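PDB 4YN1: fusolin from Anomala cuprea entomopoxvirus, which builds the crystalline spindles that enhance the virulence of the virus and probably acts on chitin as a lytic polysaccharide mono-oxygenase. Local coordinates for residues A[122-127]-A[202-207]; A[134-139]-A[209-214]. One frame throughout, in Å; residues are numbered along the deposited sequence.

Interaction 1. Residues A[122-127]-A[202-207]. With EDO (1,2-ethanediol), chain E.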
loop_
_atom_site.group_PDB
_atom_site.type_symbol
_atom_site.label_atom_id
_atom_site.label_comp_id
_atom_site.label_asym_id
_atom_site.label_seq_id
_atom_site.Cartn_x
_atom_site.Cartn_y
_atom_site.Cartn_z
ATOM N N ILE A 122 14.322 -0.054 2.583
ATOM C CA ILE A 122 15.185 -0.360 1.440
ATOM C C ILE A 122 16.543 0.285 1.664
ATOM O O ILE A 122 16.653 1.505 1.626
ATOM C CB ILE A 122 14.524 0.111 0.141
ATOM C CG1 ILE A 122 13.133 -0.575 -0.013
ATOM C CG2 ILE A 122 15.457 -0.193 -1.047
ATOM C CD1 ILE A 122 12.228 0.035 -1.014
ATOM N N PRO A 123 17.582 -0.518 1.933
ATOM C CA PRO A 123 18.890 0.061 2.254
ATOM C C PRO A 123 19.568 0.573 1.006
ATOM O O PRO A 123 19.400 -0.020 -0.021
ATOM C CB PRO A 123 19.648 -1.129 2.871
ATOM C CG PRO A 123 19.089 -2.300 2.184
ATOM C CD PRO A 123 17.613 -1.996 2.038
ATOM N N LEU A 124 20.258 1.714 1.076
ATOM C CA LEU A 124 20.959 2.258 -0.077
ATOM C C LEU A 124 22.446 1.933 0.044
ATOM O O LEU A 124 23.001 2.049 1.118
ATOM C CB LEU A 124 20.818 3.796 -0.117
ATOM C CG LEU A 124 19.399 4.342 -0.246
ATOM C CD1 LEU A 124 19.388 5.818 -0.280
ATOM C CD2 LEU A 124 18.702 3.816 -1.471
ATOM N N GLU A 125 23.100 1.654 -1.050
ATOM C CA GLU A 125 24.554 1.483 -1.023
ATOM C C GLU A 125 25.219 2.836 -1.324
ATOM O O GLU A 125 26.354 3.056 -0.918
ATOM C CB GLU A 125 24.995 0.440 -2.051
ATOM C CG GLU A 125 26.488 0.153 -1.997
ATOM C CD GLU A 125 26.917 -1.144 -2.648
ATOM O OE1 GLU A 125 26.477 -1.412 -3.789
ATOM O OE2 GLU A 125 27.716 -1.881 -2.027
ATOM N N ASN A 126 24.488 3.750 -1.994
ATOM C CA ASN A 126 24.955 5.071 -2.406
ATOM C C ASN A 126 23.774 6.057 -2.169
ATOM O O ASN A 126 22.711 5.899 -2.777
ATOM C CB ASN A 126 25.316 4.992 -3.924
ATOM C CG ASN A 126 25.817 6.245 -4.578
ATOM O OD1 ASN A 126 25.576 7.354 -4.133
ATOM N ND2 ASN A 126 26.462 6.104 -5.726
ATOM N N ASN A 127 24.006 7.104 -1.382
ATOM C CA ASN A 127 22.959 8.087 -1.056
ATOM C C ASN A 127 22.696 9.153 -2.107
ATOM O O ASN A 127 21.715 9.886 -1.972
ATOM C CB ASN A 127 23.269 8.777 0.257
ATOM C CG ASN A 127 23.373 7.837 1.401
ATOM O OD1 ASN A 127 22.783 6.776 1.371
ATOM N ND2 ASN A 127 24.129 8.201 2.429
ATOM N N VAL A 202 12.288 3.594 -8.842
ATOM C CA VAL A 202 11.723 4.379 -7.749
ATOM C C VAL A 202 12.605 5.602 -7.525
ATOM O O VAL A 202 13.805 5.429 -7.299
ATOM C CB VAL A 202 11.588 3.530 -6.467
ATOM C CG1 VAL A 202 11.006 4.367 -5.324
ATOM C CG2 VAL A 202 10.701 2.317 -6.730
ATOM N N PRO A 203 12.036 6.827 -7.554
ATOM C CA PRO A 203 12.840 8.013 -7.295
ATOM C C PRO A 203 13.292 8.047 -5.840
ATOM O O PRO A 203 12.583 7.609 -4.916
ATOM C CB PRO A 203 11.869 9.171 -7.632
ATOM C CG PRO A 203 10.537 8.640 -7.365
ATOM C CD PRO A 203 10.629 7.197 -7.799
ATOM N N TYR A 204 14.491 8.529 -5.633
ATOM C CA TYR A 204 15.025 8.675 -4.297
ATOM C C TYR A 204 14.117 9.557 -3.441
ATOM O O TYR A 204 13.582 10.553 -3.907
ATOM C CB TYR A 204 16.429 9.282 -4.347
ATOM C CG TYR A 204 16.984 9.653 -2.991
ATOM C CD1 TYR A 204 16.683 10.879 -2.401
ATOM C CD2 TYR A 204 17.861 8.812 -2.323
ATOM C CE1 TYR A 204 17.178 11.213 -1.142
ATOM C CE2 TYR A 204 18.374 9.146 -1.072
ATOM C CZ TYR A 204 18.083 10.374 -0.517
ATOM O OH TYR A 204 18.569 10.657 0.734
ATOM N N ARG A 205 14.056 9.218 -2.160
ATOM C CA ARG A 205 13.333 9.950 -1.131
ATOM C C ARG A 205 14.123 9.873 0.149
ATOM O O ARG A 205 14.720 8.838 0.418
ATOM C CB ARG A 205 11.971 9.278 -0.888
ATOM C CG ARG A 205 10.986 9.335 -2.067
ATOM C CD ARG A 205 10.405 10.703 -2.195
ATOM N NE ARG A 205 9.496 10.826 -3.324
ATOM C CZ ARG A 205 9.830 11.206 -4.553
ATOM N NH1 ARG A 205 11.103 11.467 -4.859
ATOM N NH2 ARG A 205 8.899 11.337 -5.486
ATOM N N GLN A 206 14.080 10.920 0.985
ATOM C CA GLN A 206 14.670 10.845 2.317
ATOM C C GLN A 206 13.533 10.821 3.346
ATOM O O GLN A 206 13.759 11.087 4.527
ATOM C CB GLN A 206 15.660 11.986 2.586
ATOM C CG GLN A 206 15.096 13.374 2.406
ATOM C CD GLN A 206 15.853 14.423 3.202
ATOM O OE1 GLN A 206 16.484 14.163 4.235
ATOM N NE2 GLN A 206 15.710 15.641 2.797
ATOM N N THR A 207 12.285 10.588 2.882
ATOM C CA THR A 207 11.110 10.496 3.713
ATOM C C THR A 207 10.407 9.175 3.433
ATOM O O THR A 207 10.616 8.570 2.392
ATOM C CB THR A 207 10.180 11.678 3.382
ATOM O OG1 THR A 207 9.994 11.709 1.962
ATOM C CG2 THR A 207 10.770 13.018 3.829
HETATM C C1 EDO E . 21.077 2.518 -4.891
HETATM O O1 EDO E . 21.688 3.324 -3.882
HETATM C C2 EDO E . 20.346 1.316 -4.272
HETATM O O2 EDO E . 21.172 0.761 -3.267
#
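Tyr204 meets Leu124 and Asn127 at the surface of the protein, where two chain segments leave their strands and bend, and the contact illustrates how a single aromatic ring can bridge two neighbouring turns. Along 202-207, Val202 and Pro203 still belong to the end of strand 194-203: Val202 points into the interior against Phe233, whereas Pro203 leans on Glu171 and Val173. Tyr204 comes next and carries the contact. With CG anti to the backbone N (chi1 172°), its side chain crosses that of Leu124 at about a right angle, and Leu124 CD1 lies at the ring edge, near the ring plane, 3.6 Å from Tyr204 CE2. The backbone Asn127 O approaches the same ring obliquely, 3.5 Å from Tyr204 CE2. The phenol oxygen is hydrogen-bonded to Asn235, and Asn127 OD1 to the backbone N of Arg236, so both oxygens are held by the chain just after strand 223-234. In the E-set (immunoglobulin-like) beta-sandwich of this family, strands 120-123 and 194-203 belong to different sheets, and the touching residues lie just beyond their ends. Alongside Leu124, the turn holds a 1,2-ethanediol, probably from the crystallisation liquor: Glu125 N donates to its O2 at 3.1 Å, and Asn126 N makes a weak bond to its O1 at 3.4 Å. Arg205, one step on, turns back along its own segment, its NH1 giving a hydrogen bond of 2.8 Å to Tyr204 O from above the carbonyl plane, while NH2 is bonded to Thr154 O.

Interaction 2. Residues A[134-139]-A[209-214]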
loop_
_atom_site.group_PDB
_atom_site.type_symbol
_atom_site.label_atom_id
_atom_site.label_comp_id
_atom_site.label_asym_id
_atom_site.label_seq_id
_atom_site.Cartn_x
_atom_site.Cartn_y
_atom_site.Cartn_z
ATOM N N ILE A 134 13.710 -1.229 -8.189
ATOM C CA ILE A 134 13.154 -2.233 -7.264
ATOM C C ILE A 134 12.516 -3.324 -8.132
ATOM O O ILE A 134 11.720 -2.981 -8.996
ATOM C CB ILE A 134 12.082 -1.532 -6.386
ATOM C CG1 ILE A 134 12.688 -0.343 -5.571
ATOM C CG2 ILE A 134 11.306 -2.508 -5.485
ATOM C CD1 ILE A 134 13.647 -0.637 -4.630
ATOM N N GLU A 135 12.757 -4.616 -7.858
ATOM C CA GLU A 135 12.033 -5.629 -8.626
ATOM C C GLU A 135 10.755 -5.874 -7.861
ATOM O O GLU A 135 10.741 -6.612 -6.881
ATOM C CB GLU A 135 12.810 -6.909 -8.792
ATOM C CG GLU A 135 12.071 -7.906 -9.654
ATOM C CD GLU A 135 12.775 -9.240 -9.658
ATOM O OE1 GLU A 135 13.048 -9.765 -8.555
ATOM O OE2 GLU A 135 12.929 -9.821 -10.753
ATOM N N LEU A 136 9.687 -5.257 -8.286
ATOM C CA LEU A 136 8.418 -5.412 -7.591
ATOM C C LEU A 136 7.838 -6.782 -7.912
ATOM O O LEU A 136 7.873 -7.197 -9.066
ATOM C CB LEU A 136 7.465 -4.300 -8.040
ATOM C CG LEU A 136 6.112 -4.200 -7.345
ATOM C CD1 LEU A 136 5.788 -2.774 -6.949
ATOM C CD2 LEU A 136 5.019 -4.741 -8.180
ATOM N N GLU A 137 7.294 -7.476 -6.920
ATOM C CA GLU A 137 6.609 -8.740 -7.204
ATOM C C GLU A 137 5.142 -8.559 -6.897
ATOM O O GLU A 137 4.781 -8.206 -5.773
ATOM C CB GLU A 137 7.198 -9.877 -6.367
ATOM C CG GLU A 137 6.637 -11.266 -6.705
ATOM C CD GLU A 137 7.009 -12.350 -5.714
ATOM O OE1 GLU A 137 6.641 -12.188 -4.533
ATOM O OE2 GLU A 137 7.602 -13.382 -6.106
ATOM N N PHE A 138 4.290 -8.874 -7.857
ATOM C CA PHE A 138 2.846 -8.835 -7.682
ATOM C C PHE A 138 2.379 -10.286 -7.731
ATOM O O PHE A 138 2.756 -11.045 -8.636
ATOM C CB PHE A 138 2.180 -7.978 -8.765
ATOM C CG PHE A 138 0.713 -7.805 -8.523
ATOM C CD1 PHE A 138 -0.200 -8.734 -9.000
ATOM C CD2 PHE A 138 0.229 -6.698 -7.842
ATOM C CE1 PHE A 138 -1.557 -8.578 -8.767
ATOM C CE2 PHE A 138 -1.120 -6.590 -7.545
ATOM C CZ PHE A 138 -2.015 -7.492 -8.060
ATOM N N CYS A 139 1.581 -10.660 -6.731
ATOM C CA CYS A 139 1.115 -12.019 -6.485
ATOM C C CYS A 139 -0.352 -12.170 -6.972
ATOM O O CYS A 139 -1.271 -11.700 -6.318
ATOM C CB CYS A 139 1.273 -12.289 -4.997
ATOM S SG CYS A 139 0.837 -13.963 -4.479
ATOM N N PHE A 209 7.517 7.012 2.052
ATOM C CA PHE A 209 6.700 7.279 0.857
ATOM C C PHE A 209 5.776 6.106 0.554
ATOM O O PHE A 209 5.810 5.068 1.232
ATOM C CB PHE A 209 7.642 7.584 -0.345
ATOM C CG PHE A 209 8.607 6.484 -0.740
ATOM C CD1 PHE A 209 9.838 6.364 -0.122
ATOM C CD2 PHE A 209 8.267 5.550 -1.716
ATOM C CE1 PHE A 209 10.720 5.340 -0.472
ATOM C CE2 PHE A 209 9.172 4.565 -2.101
ATOM C CZ PHE A 209 10.367 4.429 -1.436
ATOM N N VAL A 210 4.917 6.298 -0.420
ATOM C CA VAL A 210 3.986 5.265 -0.825
ATOM C C VAL A 210 4.206 4.992 -2.316
ATOM O O VAL A 210 4.422 5.929 -3.128
ATOM C CB VAL A 210 2.491 5.587 -0.546
ATOM C CG1 VAL A 210 1.567 4.543 -1.178
ATOM C CG2 VAL A 210 2.211 5.709 0.935
ATOM N N ILE A 211 4.200 3.690 -2.642
ATOM C CA ILE A 211 4.212 3.161 -4.002
ATOM C C ILE A 211 2.763 2.690 -4.212
ATOM O O ILE A 211 2.212 1.961 -3.370
ATOM C CB ILE A 211 5.214 2.030 -4.243
ATOM C CG1 ILE A 211 6.666 2.473 -3.927
ATOM C CG2 ILE A 211 5.057 1.459 -5.657
ATOM C CD1 ILE A 211 7.700 1.315 -3.848
ATOM N N TYR A 212 2.122 3.162 -5.270
ATOM C CA TYR A 212 0.723 2.833 -5.524
ATOM C C TYR A 212 0.680 2.046 -6.809
ATOM O O TYR A 212 1.136 2.544 -7.844
ATOM C CB TYR A 212 -0.105 4.093 -5.649
ATOM C CG TYR A 212 -1.592 3.869 -5.642
ATOM C CD1 TYR A 212 -2.221 3.284 -4.546
ATOM C CD2 TYR A 212 -2.397 4.410 -6.630
ATOM C CE1 TYR A 212 -3.594 3.164 -4.478
ATOM C CE2 TYR A 212 -3.790 4.309 -6.563
ATOM C CZ TYR A 212 -4.382 3.641 -5.514
ATOM O OH TYR A 212 -5.751 3.579 -5.437
ATOM N N VAL A 213 0.265 0.787 -6.705
ATOM C CA VAL A 213 0.258 -0.166 -7.804
ATOM C C VAL A 213 -1.150 -0.367 -8.320
ATOM O O VAL A 213 -2.057 -0.716 -7.556
ATOM C CB VAL A 213 0.886 -1.493 -7.371
ATOM C CG1 VAL A 213 0.842 -2.509 -8.521
ATOM C CG2 VAL A 213 2.326 -1.290 -6.875
ATOM N N ARG A 214 -1.295 -0.262 -9.641
ATOM C CA ARG A 214 -2.559 -0.449 -10.312
ATOM C C ARG A 214 -2.393 -1.592 -11.320
ATOM O O ARG A 214 -1.522 -1.519 -12.186
ATOM C CB ARG A 214 -2.963 0.835 -11.029
ATOM C CG ARG A 214 -4.239 0.700 -11.872
ATOM C CD ARG A 214 -4.511 1.989 -12.623
ATOM N NE ARG A 214 -5.765 1.884 -13.355
ATOM C CZ ARG A 214 -6.024 2.369 -14.566
ATOM N NH1 ARG A 214 -5.136 3.117 -15.195
ATOM N NH2 ARG A 214 -7.200 2.162 -15.125
#
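Leu136 and Val213 reach toward each other tip to tip across the interior, Leu136 CD1 lying 3.8 Å from Val213 CG2. The pair is a compact example of how facing sheets of a beta-sandwich interlock without any backbone bond between them. Strand segments 134-139 and 209-214 approach to 10.4 Å between axes, with 47° between their directions, a separation that side chains from both must fill. The bumps come from alternate residues, Leu136 and Phe138 on one strand, Ile211 and Val213 on the other. Leu136 has its CG anti to the backbone N (chi1 -175°), and CD1 is carried into the shallow hollow between Val213 and Ile211, whose CG2 is 4.5 Å from Leu136 CD1. Val213 answers as a forked knob fitting between Leu136 and Phe138. While CG2 faces the leucine, the other branch, CG1, comes obliquely to the Phe138 ring, 4.3 Å from its CD2. Beyond these two strands, Val4 touches Val213 and the ring of Trp215 meets that of Phe138, with their planes at about 60°. The alternate residues point to the other side of each strand and are polar in part: Glu135 makes a salt bridge to Arg184, Arg214 another to Glu150, and Cys139 is tied by a disulfide to Cys189. Between the strands, by contrast, the four touching residues are all buried and meet through carbon alone. Such a seam brings no polar side-chain atom into the contact; with three carbon-to-carbon pairs and no hydrogen bond across it, it is held by dispersion and the exclusion of water.

Overall arrangement
From the N terminus, the chain runs through strand 120-123 of one sheet, turns, and enters strand 131-140 of the other; much later strand 194-203 turns over into strand 209-217, returning to the first of these sheets. Interaction 1 closes a loop of 74 residues by joining the two turns, and interaction 2 closes one of 69 between the strands that follow them. Their segments alternate along the chain, so the loops cross and neither nests in the other. The centres are about 15 Å apart, yet the two contacts touch: Val202 packs on Ile134 and Phe209, and Ile122 on Ile134. Together they tie the sandwich from its surface end to its buried middle.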